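Local coordinates for protein metallo-carboxypeptidase (Pseudomonas aeruginosa, PDB 4A39) that probably acts as a zinc-dependent carboxypeptidase of the M14 family, removing residues from the C-terminal ends of peptide or protein chains, at residues 174-179 / 241-246; 215-220 / 255-260; 219-224 / 237-242; 264-269 / 334-339. All blocks are in the same frame, centred on the assembly; numbering follows the deposited sequence.

Contact 1: 174-179 / 241-246. With GEM ((2-guanidinoethylmercapto)succinic acid), chain D.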
# COMPACT_ATOMS: atom_id res chain seq x y z
N TRP A 174 6.29 -4.06 14.45
CA TRP A 174 6.58 -4.18 13.03
C TRP A 174 5.51 -3.68 12.08
O TRP A 174 4.32 -3.96 12.24
CB TRP A 174 6.86 -5.65 12.68
CG TRP A 174 8.10 -6.21 13.28
CD1 TRP A 174 8.34 -6.46 14.61
CD2 TRP A 174 9.27 -6.63 12.58
NE1 TRP A 174 9.59 -7.01 14.77
CE2 TRP A 174 10.19 -7.13 13.54
CE3 TRP A 174 9.64 -6.64 11.22
CZ2 TRP A 174 11.44 -7.63 13.19
CZ3 TRP A 174 10.90 -7.14 10.87
CH2 TRP A 174 11.78 -7.63 11.85
N VAL A 175 5.96 -2.95 11.06
CA VAL A 175 5.08 -2.43 10.03
C VAL A 175 5.77 -2.59 8.68
O VAL A 175 6.86 -2.05 8.48
CB VAL A 175 4.78 -0.93 10.23
CG1 VAL A 175 3.79 -0.45 9.18
CG2 VAL A 175 4.23 -0.70 11.63
N ILE A 176 5.17 -3.36 7.78
CA ILE A 176 5.73 -3.56 6.45
C ILE A 176 4.69 -3.12 5.42
O ILE A 176 3.48 -3.18 5.67
CB ILE A 176 6.14 -5.04 6.20
CG1 ILE A 176 4.91 -5.94 6.10
CG2 ILE A 176 7.06 -5.51 7.32
CD1 ILE A 176 5.25 -7.37 5.75
N ALA A 177 5.16 -2.68 4.25
CA ALA A 177 4.24 -2.18 3.24
C ALA A 177 4.48 -2.59 1.80
O ALA A 177 5.59 -2.94 1.40
CB ALA A 177 4.22 -0.65 3.32
N GLN A 178 3.39 -2.53 1.04
CA GLN A 178 3.37 -2.80 -0.39
C GLN A 178 3.92 -4.13 -0.90
O GLN A 178 4.72 -4.15 -1.84
CB GLN A 178 4.02 -1.63 -1.14
CG GLN A 178 3.22 -1.16 -2.37
CD GLN A 178 3.70 0.18 -2.92
OE1 GLN A 178 3.87 1.14 -2.17
NE2 GLN A 178 3.90 0.25 -4.24
N GLN A 179 3.52 -5.23 -0.28
CA GLN A 179 3.94 -6.55 -0.76
C GLN A 179 3.39 -6.69 -2.18
O GLN A 179 3.99 -7.36 -3.02
CB GLN A 179 3.37 -7.66 0.11
CG GLN A 179 4.06 -7.86 1.43
CD GLN A 179 3.61 -9.15 2.08
OE1 GLN A 179 4.05 -10.23 1.70
NE2 GLN A 179 2.69 -9.04 3.04
N ARG A 241 1.35 -14.74 -0.17
CA ARG A 241 0.90 -16.13 -0.18
C ARG A 241 2.16 -16.98 0.01
O ARG A 241 2.12 -18.20 -0.15
CB ARG A 241 0.23 -16.49 -1.51
CG ARG A 241 -1.08 -15.77 -1.78
CD ARG A 241 -2.17 -16.20 -0.81
NE ARG A 241 -3.43 -15.54 -1.12
CZ ARG A 241 -3.69 -14.26 -0.87
NH1 ARG A 241 -2.77 -13.49 -0.30
NH2 ARG A 241 -4.85 -13.73 -1.23
N ALA A 242 3.27 -16.32 0.36
CA ALA A 242 4.54 -17.02 0.53
C ALA A 242 5.05 -17.07 1.96
O ALA A 242 6.20 -17.43 2.20
CB ALA A 242 5.60 -16.37 -0.35
N TRP A 243 4.20 -16.75 2.93
CA TRP A 243 4.66 -16.76 4.31
C TRP A 243 4.73 -18.11 5.00
O TRP A 243 5.47 -18.28 5.97
CB TRP A 243 3.84 -15.76 5.13
CG TRP A 243 4.13 -14.36 4.70
CD1 TRP A 243 3.76 -13.77 3.53
CD2 TRP A 243 4.94 -13.40 5.40
NE1 TRP A 243 4.29 -12.50 3.45
CE2 TRP A 243 5.02 -12.25 4.58
CE3 TRP A 243 5.61 -13.40 6.63
CZ2 TRP A 243 5.73 -11.11 4.96
CZ3 TRP A 243 6.32 -12.26 7.01
CH2 TRP A 243 6.38 -11.14 6.17
N LEU A 244 3.99 -19.09 4.49
CA LEU A 244 4.03 -20.41 5.08
C LEU A 244 5.26 -21.16 4.57
O LEU A 244 5.87 -21.94 5.30
CB LEU A 244 2.75 -21.19 4.72
CG LEU A 244 2.52 -22.51 5.45
CD1 LEU A 244 2.52 -22.29 6.96
CD2 LEU A 244 1.19 -23.10 4.99
N GLU A 245 5.63 -20.89 3.33
CA GLU A 245 6.79 -21.54 2.71
C GLU A 245 7.60 -20.57 1.85
O GLU A 245 7.60 -20.67 0.61
CB GLU A 245 6.32 -22.73 1.86
CG GLU A 245 5.51 -23.75 2.64
CD GLU A 245 4.90 -24.82 1.76
OE1 GLU A 245 4.10 -24.47 0.87
OE2 GLU A 245 5.21 -26.01 1.96
N PRO A 246 8.32 -19.64 2.48
CA PRO A 246 9.14 -18.66 1.77
C PRO A 246 10.37 -19.28 1.11
O PRO A 246 10.81 -20.37 1.49
CB PRO A 246 9.50 -17.65 2.86
CG PRO A 246 9.59 -18.50 4.07
CD PRO A 246 8.38 -19.40 3.94
C8 GEM D . -5.23 -9.47 1.02
S7 GEM D . -4.19 -8.83 2.38
C6 GEM D . -5.09 -9.50 3.83
C5 GEM D . -6.59 -9.69 3.62
N3 GEM D . -6.85 -10.81 2.71
C1 GEM D . -7.47 -11.90 3.16
N4 GEM D . -7.84 -11.96 4.44
N2 GEM D . -7.71 -12.93 2.36
C9 GEM D . -4.42 -10.35 0.06
O14 GEM D . -3.23 -10.60 0.37
O15 GEM D . -5.01 -10.75 -0.96
C10 GEM D . -5.91 -8.33 0.27
C11 GEM D . -4.90 -7.39 -0.39
O12 GEM D . -5.01 -6.17 -0.16
O13 GEM D . -4.04 -7.92 -1.12
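Gln179 and Trp243 are joined by one hydrogen bond just beyond the end of strand 171-177, an inner strand of the mixed sheet at the heart of this zinc carboxypeptidase fold. The Gln179 side chain sets out from CB toward the 241-246 loop. Its CG lies beside the backbone N (chi1 -77°), and the extended chain beyond CG carries the amide to the indole. CD comes within 3.7 Å of Trp243 NE1, and OE1 takes the indole hydrogen, 2.9 Å from NE1 with an N-H...O angle of 161°. That oxygen lies in the plane of the indole at its edge, while the amide and ring planes stand 74° apart. NE2 turns its hydrogens to Asn240 OD1 and Asp271 OD1, so three bonds fix the rotation of the buried amide. Glutamine suits the place because it accepts and donates at once, close to the zinc ligands His180 and His273. Ile176, pointing toward the loop from the strand, reaches the benzene half of the indole, its CD1 3.9 Å from Trp243 CZ2, and Ala332, Phe335 and Val336 of helix 332-340 also pack on Trp243. At the start of the loop Arg241 presents the edge of its guanidinium to a carboxylate of the bound inhibitor: NH1 donates a hydrogen bond to O14 and NH2 one to O15, both 3.0 Å.

Contact 2: 215-220 / 255-260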
# COMPACT_ATOMS: atom_id res chain seq x y z
N TYR A 215 10.04 -1.34 13.87
CA TYR A 215 10.75 -2.08 12.82
C TYR A 215 9.91 -1.82 11.57
O TYR A 215 8.78 -2.30 11.46
CB TYR A 215 10.79 -3.57 13.16
CG TYR A 215 11.73 -3.90 14.30
CD1 TYR A 215 11.42 -3.55 15.62
CD2 TYR A 215 12.94 -4.54 14.07
CE1 TYR A 215 12.28 -3.84 16.67
CE2 TYR A 215 13.82 -4.84 15.12
CZ TYR A 215 13.48 -4.48 16.41
OH TYR A 215 14.33 -4.79 17.45
N LEU A 216 10.48 -1.05 10.65
CA LEU A 216 9.76 -0.64 9.45
C LEU A 216 10.36 -1.06 8.12
O LEU A 216 11.57 -0.95 7.91
CB LEU A 216 9.66 0.89 9.44
CG LEU A 216 9.29 1.60 10.74
CD1 LEU A 216 9.46 3.10 10.57
CD2 LEU A 216 7.86 1.25 11.13
N VAL A 217 9.51 -1.54 7.22
CA VAL A 217 9.93 -1.92 5.87
C VAL A 217 9.06 -1.11 4.92
O VAL A 217 7.94 -1.50 4.62
CB VAL A 217 9.71 -3.42 5.58
CG1 VAL A 217 10.08 -3.72 4.14
CG2 VAL A 217 10.56 -4.28 6.52
N PRO A 218 9.56 0.05 4.45
CA PRO A 218 8.84 0.94 3.54
C PRO A 218 8.31 0.31 2.25
O PRO A 218 7.24 0.71 1.77
CB PRO A 218 9.86 2.04 3.26
CG PRO A 218 10.61 2.12 4.55
CD PRO A 218 10.83 0.66 4.88
N ASN A 219 9.05 -0.63 1.68
CA ASN A 219 8.58 -1.29 0.46
C ASN A 219 9.08 -2.72 0.32
O ASN A 219 10.28 -2.98 0.20
CB ASN A 219 8.96 -0.48 -0.79
CG ASN A 219 8.22 -0.95 -2.02
OD1 ASN A 219 8.50 -2.02 -2.56
ND2 ASN A 219 7.24 -0.16 -2.47
N MET A 220 8.12 -3.65 0.35
CA MET A 220 8.39 -5.08 0.27
C MET A 220 8.55 -5.66 -1.12
O MET A 220 8.88 -6.84 -1.25
CB MET A 220 7.25 -5.85 0.95
CG MET A 220 7.23 -5.81 2.47
SD MET A 220 8.57 -6.76 3.18
CE MET A 220 8.11 -8.42 2.66
N TRP A 255 11.51 -13.94 2.64
CA TRP A 255 12.51 -14.74 3.34
C TRP A 255 13.34 -13.85 4.26
O TRP A 255 13.65 -14.21 5.40
CB TRP A 255 13.41 -15.45 2.33
CG TRP A 255 14.50 -16.28 2.94
CD1 TRP A 255 15.74 -15.84 3.33
CD2 TRP A 255 14.44 -17.67 3.27
NE1 TRP A 255 16.45 -16.88 3.88
CE2 TRP A 255 15.68 -18.01 3.85
CE3 TRP A 255 13.46 -18.66 3.12
CZ2 TRP A 255 15.96 -19.31 4.29
CZ3 TRP A 255 13.74 -19.95 3.56
CH2 TRP A 255 14.98 -20.26 4.14
N PHE A 256 13.69 -12.68 3.74
CA PHE A 256 14.48 -11.69 4.48
C PHE A 256 13.77 -11.24 5.75
O PHE A 256 14.34 -11.31 6.84
CB PHE A 256 14.73 -10.47 3.58
CG PHE A 256 15.20 -9.24 4.33
CD1 PHE A 256 16.38 -9.26 5.06
CD2 PHE A 256 14.45 -8.07 4.28
CE1 PHE A 256 16.82 -8.11 5.73
CE2 PHE A 256 14.88 -6.92 4.95
CZ PHE A 256 16.07 -6.95 5.68
N VAL A 257 12.53 -10.79 5.61
CA VAL A 257 11.79 -10.31 6.77
C VAL A 257 11.59 -11.38 7.84
O VAL A 257 11.76 -11.11 9.03
CB VAL A 257 10.42 -9.73 6.36
CG1 VAL A 257 9.64 -9.28 7.59
CG2 VAL A 257 10.63 -8.56 5.41
N GLN A 258 11.26 -12.60 7.42
CA GLN A 258 11.06 -13.68 8.39
C GLN A 258 12.33 -13.98 9.18
O GLN A 258 12.26 -14.31 10.36
CB GLN A 258 10.55 -14.94 7.70
CG GLN A 258 9.06 -14.87 7.36
CD GLN A 258 8.47 -16.21 6.95
OE1 GLN A 258 8.91 -17.27 7.41
NE2 GLN A 258 7.44 -16.17 6.11
N GLN A 259 13.49 -13.87 8.54
CA GLN A 259 14.75 -14.14 9.24
C GLN A 259 15.00 -13.08 10.31
O GLN A 259 15.45 -13.39 11.42
CB GLN A 259 15.92 -14.17 8.25
CG GLN A 259 15.91 -15.38 7.32
CD GLN A 259 16.07 -16.69 8.07
OE1 GLN A 259 15.98 -17.77 7.48
NE2 GLN A 259 16.31 -16.61 9.38
N GLU A 260 14.70 -11.83 9.97
CA GLU A 260 14.90 -10.73 10.90
C GLU A 260 13.89 -10.82 12.05
O GLU A 260 14.22 -10.49 13.20
CB GLU A 260 14.75 -9.38 10.18
CG GLU A 260 15.85 -9.10 9.16
CD GLU A 260 17.24 -9.12 9.77
OE1 GLU A 260 17.42 -8.53 10.86
OE2 GLU A 260 18.16 -9.69 9.15
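Met220 and Val257 meet at a slant, the thioether end of the methionine lying across one branch of the valine. The sulfur SD of Met220 is 3.5 Å from Val257 CG2, and the terminal methyl CE of Met220 follows at 3.7 Å from the same CG2. The methionine gets there by bending: it does not set out from the backbone toward the helix, but turns at chi2 (-70°) and again at chi3 (-65°) fold the chain round until sulfur and methyl lie against the valine. A flexible, unbranched residue suits such a place, since it can shape itself to a surface it does not face directly. Val217 behaves otherwise. Rigid and beta-branched, it has its CB pointing toward the helix, and its CG2 stands 4.4 Å from Val257 CG2, a much looser touch. Strand 212-217 belongs to the mixed sheet of the M14 catalytic domain, and the two faces of that sheet carry different helices: Leu216 packs on helix 185-196, whereas its neighbour Val217 looks toward helix 252-264. Val257 is the side chain that helix 252-264 brings to both partners, short and buried, letting the backbones come near, with the CA atoms of Val217 and Val257 8.6 Å apart. Phe256, the residue before Val257, packs on Ile158 and Leu160 of the neighbouring strand 157-163, while Met220 also rests against Gln179.

Contact 3: 219-224 / 237-242. With GEM ((2-guanidinoethylmercapto)succinic acid), chain D.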
# COMPACT_ATOMS: atom_id res chain seq x y z
N ASN A 219 9.05 -0.63 1.68
CA ASN A 219 8.58 -1.29 0.46
C ASN A 219 9.08 -2.72 0.32
O ASN A 219 10.28 -2.98 0.20
CB ASN A 219 8.96 -0.48 -0.79
CG ASN A 219 8.22 -0.95 -2.02
OD1 ASN A 219 8.50 -2.02 -2.56
ND2 ASN A 219 7.24 -0.16 -2.47
N MET A 220 8.12 -3.65 0.35
CA MET A 220 8.39 -5.08 0.27
C MET A 220 8.55 -5.66 -1.12
O MET A 220 8.88 -6.84 -1.25
CB MET A 220 7.25 -5.85 0.95
CG MET A 220 7.23 -5.81 2.47
SD MET A 220 8.57 -6.76 3.18
CE MET A 220 8.11 -8.42 2.66
N ASN A 221 8.32 -4.86 -2.16
CA ASN A 221 8.40 -5.37 -3.53
C ASN A 221 8.89 -4.30 -4.50
O ASN A 221 8.15 -3.84 -5.37
CB ASN A 221 7.00 -5.84 -3.97
CG ASN A 221 7.04 -6.87 -5.09
OD1 ASN A 221 7.96 -6.89 -5.91
ND2 ASN A 221 6.01 -7.70 -5.14
N PRO A 222 10.16 -3.89 -4.37
CA PRO A 222 10.71 -2.86 -5.27
C PRO A 222 10.70 -3.25 -6.74
O PRO A 222 10.50 -2.39 -7.60
CB PRO A 222 12.12 -2.64 -4.72
CG PRO A 222 12.46 -3.95 -4.10
CD PRO A 222 11.17 -4.33 -3.40
N ASP A 223 10.93 -4.53 -7.04
CA ASP A 223 10.93 -4.98 -8.43
C ASP A 223 9.55 -4.78 -9.05
O ASP A 223 9.42 -4.20 -10.12
CB ASP A 223 11.31 -6.46 -8.54
CG ASP A 223 12.71 -6.75 -8.05
OD1 ASP A 223 13.50 -5.80 -7.86
OD2 ASP A 223 13.02 -7.95 -7.87
N GLY A 224 8.53 -5.28 -8.36
CA GLY A 224 7.17 -5.14 -8.87
C GLY A 224 6.74 -3.70 -9.03
O GLY A 224 6.12 -3.34 -10.03
N GLN A 237 5.68 -14.48 -8.11
CA GLN A 237 5.12 -14.96 -6.85
C GLN A 237 4.33 -13.89 -6.11
O GLN A 237 4.75 -12.74 -6.03
CB GLN A 237 6.26 -15.46 -5.95
CG GLN A 237 5.84 -15.88 -4.54
CD GLN A 237 4.89 -17.06 -4.54
OE1 GLN A 237 5.11 -18.05 -5.24
NE2 GLN A 237 3.82 -16.97 -3.75
N ASP A 238 3.15 -14.27 -5.60
CA ASP A 238 2.33 -13.35 -4.81
C ASP A 238 3.00 -13.42 -3.43
O ASP A 238 2.87 -14.43 -2.74
CB ASP A 238 0.89 -13.87 -4.70
CG ASP A 238 -0.02 -12.94 -3.90
OD1 ASP A 238 0.48 -12.20 -3.04
OD2 ASP A 238 -1.25 -12.97 -4.13
N LEU A 239 3.71 -12.37 -3.05
CA LEU A 239 4.41 -12.37 -1.77
C LEU A 239 3.52 -12.62 -0.57
O LEU A 239 3.96 -13.21 0.42
CB LEU A 239 5.19 -11.06 -1.59
CG LEU A 239 6.37 -10.85 -2.55
CD1 LEU A 239 7.12 -9.58 -2.15
CD2 LEU A 239 7.32 -12.04 -2.49
N ASN A 240 2.26 -12.19 -0.63
CA ASN A 240 1.41 -12.42 0.52
C ASN A 240 0.75 -13.80 0.56
O ASN A 240 -0.27 -13.99 1.22
CB ASN A 240 0.36 -11.32 0.68
CG ASN A 240 -0.05 -11.16 2.13
OD1 ASN A 240 0.78 -11.28 3.03
ND2 ASN A 240 -1.32 -10.87 2.36
N ARG A 241 1.35 -14.74 -0.17
CA ARG A 241 0.90 -16.13 -0.18
C ARG A 241 2.16 -16.98 0.01
O ARG A 241 2.12 -18.20 -0.15
CB ARG A 241 0.23 -16.49 -1.51
CG ARG A 241 -1.08 -15.77 -1.78
CD ARG A 241 -2.17 -16.20 -0.81
NE ARG A 241 -3.43 -15.54 -1.12
CZ ARG A 241 -3.69 -14.26 -0.87
NH1 ARG A 241 -2.77 -13.49 -0.30
NH2 ARG A 241 -4.85 -13.73 -1.23
N ALA A 242 3.27 -16.32 0.36
CA ALA A 242 4.54 -17.02 0.53
C ALA A 242 5.05 -17.07 1.96
O ALA A 242 6.20 -17.43 2.20
CB ALA A 242 5.60 -16.37 -0.35
C8 GEM D . -5.23 -9.47 1.02
S7 GEM D . -4.19 -8.83 2.38
C6 GEM D . -5.09 -9.50 3.83
C5 GEM D . -6.59 -9.69 3.62
N3 GEM D . -6.85 -10.81 2.71
C1 GEM D . -7.47 -11.90 3.16
N4 GEM D . -7.84 -11.96 4.44
N2 GEM D . -7.71 -12.93 2.36
C9 GEM D . -4.42 -10.35 0.06
O14 GEM D . -3.23 -10.60 0.37
O15 GEM D . -5.01 -10.75 -0.96
C10 GEM D . -5.91 -8.33 0.27
C11 GEM D . -4.90 -7.39 -0.39
O12 GEM D . -5.01 -6.17 -0.16
O13 GEM D . -4.04 -7.92 -1.12
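Asn221 and Leu239 are the residues whose backbones come nearest, their CA atoms 8.2 Å apart, where the turn into helix 222-226 passes the short 3-10 turn at Leu239. Leucine does the touching. Its methyl CD1 lies 3.7 Å from Asn221 ND2 and 3.4 Å from the carbonyl O of Met220, a buried oxygen that finds no hydrogen-bond partner. Leu239 also packs on Glu253 and Val254 of helix 252-264. Asn221 is used at both ends of its amide. With CG anti to the backbone N (chi1 -157°), OD1 accepts from Gly224 N at 3.0 Å as the N-cap of the helix, while ND2 donates to Gln179 O. Asn219 prepares this turn with an Asx turn of its own, OD1 to Asn221 N.

The other segment is likewise ordered by an Asx turn, from Asp238 OD1 to Asn240 N at 3.0 Å. That same OD1 is hydrogen-bonded to NE2 of the zinc ligand His180, and OD2 forms a salt bridge with Arg231. Asn240 then sends ND2 to inhibitor oxygen O14 at 2.8 Å, almost straight at 174°, and its carbonyl O receives a bond from Arg241 NH1 at 3.0 Å. The leucine methyl thus sits beside a polar network in which Asp238, in the second shell, probably helps to orient His180, while Asn240 and Arg241 meet an inhibitor carboxylate, consistent with recognition of a substrate's C-terminus.

Contact 4: 264-269 / 334-339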
# COMPACT_ATOMS: atom_id res chain seq x y z
N HIS A 264 14.83 -10.88 16.10
CA HIS A 264 14.50 -9.80 17.02
C HIS A 264 13.21 -9.94 17.80
O HIS A 264 13.06 -9.33 18.86
CB HIS A 264 14.49 -8.46 16.27
CG HIS A 264 15.74 -8.18 15.51
ND1 HIS A 264 15.97 -8.65 14.24
CD2 HIS A 264 16.85 -7.49 15.86
CE1 HIS A 264 17.16 -8.25 13.83
NE2 HIS A 264 17.71 -7.54 14.79
N GLY A 265 12.26 -10.73 17.30
CA GLY A 265 11.00 -10.90 18.00
C GLY A 265 9.97 -9.92 17.48
O GLY A 265 10.33 -8.89 16.90
N VAL A 266 8.69 -10.24 17.70
CA VAL A 266 7.58 -9.41 17.23
C VAL A 266 6.48 -9.28 18.29
O VAL A 266 6.01 -10.29 18.82
CB VAL A 266 6.95 -10.01 15.95
CG1 VAL A 266 5.82 -9.11 15.45
CG2 VAL A 266 8.01 -10.20 14.87
N ASP A 267 6.06 -8.05 18.58
CA ASP A 267 5.00 -7.82 19.56
C ASP A 267 3.79 -7.11 18.94
O ASP A 267 2.78 -6.87 19.61
CB ASP A 267 5.54 -7.01 20.74
CG ASP A 267 6.69 -7.72 21.44
OD1 ASP A 267 6.49 -8.87 21.90
OD2 ASP A 267 7.80 -7.15 21.51
N LEU A 268 3.90 -6.78 17.66
CA LEU A 268 2.83 -6.12 16.91
C LEU A 268 3.21 -6.20 15.45
O LEU A 268 4.38 -6.04 15.09
CB LEU A 268 2.72 -4.64 17.30
CG LEU A 268 1.75 -3.85 16.41
CD1 LEU A 268 0.33 -4.02 16.93
CD2 LEU A 268 2.13 -2.39 16.38
N PHE A 269 2.22 -6.45 14.59
CA PHE A 269 2.50 -6.54 13.16
C PHE A 269 1.39 -5.94 12.32
O PHE A 269 0.23 -6.34 12.42
CB PHE A 269 2.69 -8.00 12.74
CG PHE A 269 2.93 -8.17 11.26
CD1 PHE A 269 4.09 -7.66 10.67
CD2 PHE A 269 2.00 -8.82 10.47
CE1 PHE A 269 4.31 -7.80 9.30
CE2 PHE A 269 2.21 -8.97 9.09
CZ PHE A 269 3.36 -8.46 8.51
N ASN A 334 -1.80 -13.35 9.28
CA ASN A 334 -2.08 -14.57 10.02
C ASN A 334 -0.84 -15.33 10.45
O ASN A 334 -0.75 -15.77 11.60
CB ASN A 334 -3.00 -15.45 9.18
CG ASN A 334 -4.36 -14.82 8.97
OD1 ASN A 334 -5.21 -14.87 9.86
ND2 ASN A 334 -4.56 -14.20 7.82
N PHE A 335 0.13 -15.47 9.55
CA PHE A 335 1.35 -16.19 9.88
C PHE A 335 2.13 -15.54 11.01
O PHE A 335 2.53 -16.22 11.96
CB PHE A 335 2.26 -16.31 8.65
CG PHE A 335 3.56 -17.00 8.93
CD1 PHE A 335 4.67 -16.28 9.36
CD2 PHE A 335 3.67 -18.39 8.81
CE1 PHE A 335 5.87 -16.92 9.66
CE2 PHE A 335 4.87 -19.04 9.11
CZ PHE A 335 5.97 -18.30 9.54
N VAL A 336 2.37 -14.24 10.90
CA VAL A 336 3.13 -13.53 11.93
C VAL A 336 2.36 -13.51 13.24
O VAL A 336 2.90 -13.78 14.31
CB VAL A 336 3.45 -12.08 11.48
CG1 VAL A 336 4.24 -11.36 12.56
CG2 VAL A 336 4.25 -12.11 10.19
N GLY A 337 1.07 -13.19 13.14
CA GLY A 337 0.24 -13.13 14.33
C GLY A 337 0.27 -14.42 15.14
O GLY A 337 0.33 -14.38 16.37
N GLN A 338 0.22 -15.55 14.45
CA GLN A 338 0.22 -16.84 15.13
C GLN A 338 1.61 -17.28 15.57
O GLN A 338 1.78 -17.79 16.67
CB GLN A 338 -0.39 -17.92 14.23
CG GLN A 338 -0.54 -19.26 14.93
CD GLN A 338 -1.44 -20.20 14.16
OE1 GLN A 338 -0.97 -21.02 13.36
NE2 GLN A 338 -2.74 -20.08 14.39
N THR A 339 2.60 -17.07 14.71
CA THR A 339 3.96 -17.47 15.04
C THR A 339 4.51 -16.73 16.25
O THR A 339 5.25 -17.30 17.05
CB THR A 339 4.90 -17.25 13.83
OG1 THR A 339 4.44 -18.03 12.72
CG2 THR A 339 6.33 -17.67 14.18
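Val336 sits over one face of the Phe269 ring, and this pair is the tight part of the contact. The two side chains cross at about a right angle. Methyl CG2 of Val336 sits 4.0 Å from the Phe269 ring centroid, only 13° off the ring normal, a CH-pi contact, while CG1 rests 3.7 Å from Phe269 CG. In Phe269, CG anti to the backbone N (chi1 178°) carries the ring out from the strand to the helix. Branched valine suits this surface: CG2 covers the ring centre while CG1 packs at the ring's root by CB and CG.

Packing slackens toward Val266, whose CG1 touches Val336 CG1 at 4.0 Å and little more. Met261 of helix 252-264 borders all three residues. Farther round helix 332-340 the chain reaches solvent: Thr339 is exposed, and its OG1 bonds back to Phe335 O at 2.7 Å while lying over the middle of the partly exposed Phe335 ring. Gly265, the first residue beyond helix 252-264, has a positive phi of 94°, a conformation to which glycine is well suited. Helix on sheet is the theme: helix 332-340, which precedes strand 343-350, packs on Phe269 of the adjoining strand 268-275, as in the alpha/beta fold of M14 peptidases.

All four contacts lie in the zinc carboxypeptidase region, three of them on one mixed sheet. Contact 1 uses strand 171-177, contact 2 its neighbour 212-217, and contact 4 strand 268-275 on the other flank. Contacts 1 and 3 are nearest, centres about 7 Å apart, share Arg241 and Ala242, and both touch the inhibitor; contacts 3 and 4, about 18 Å apart between centres, do not meet. Contact 3 starts from the stretch where contact 2 does, while contacts 1 and 2 interleave along the chain and contact 4 opens after the others close. Helices 252-264 and 332-340 pack beside this sheet, and the zinc and inhibitor site is built from strand residues and from loops that follow the strands.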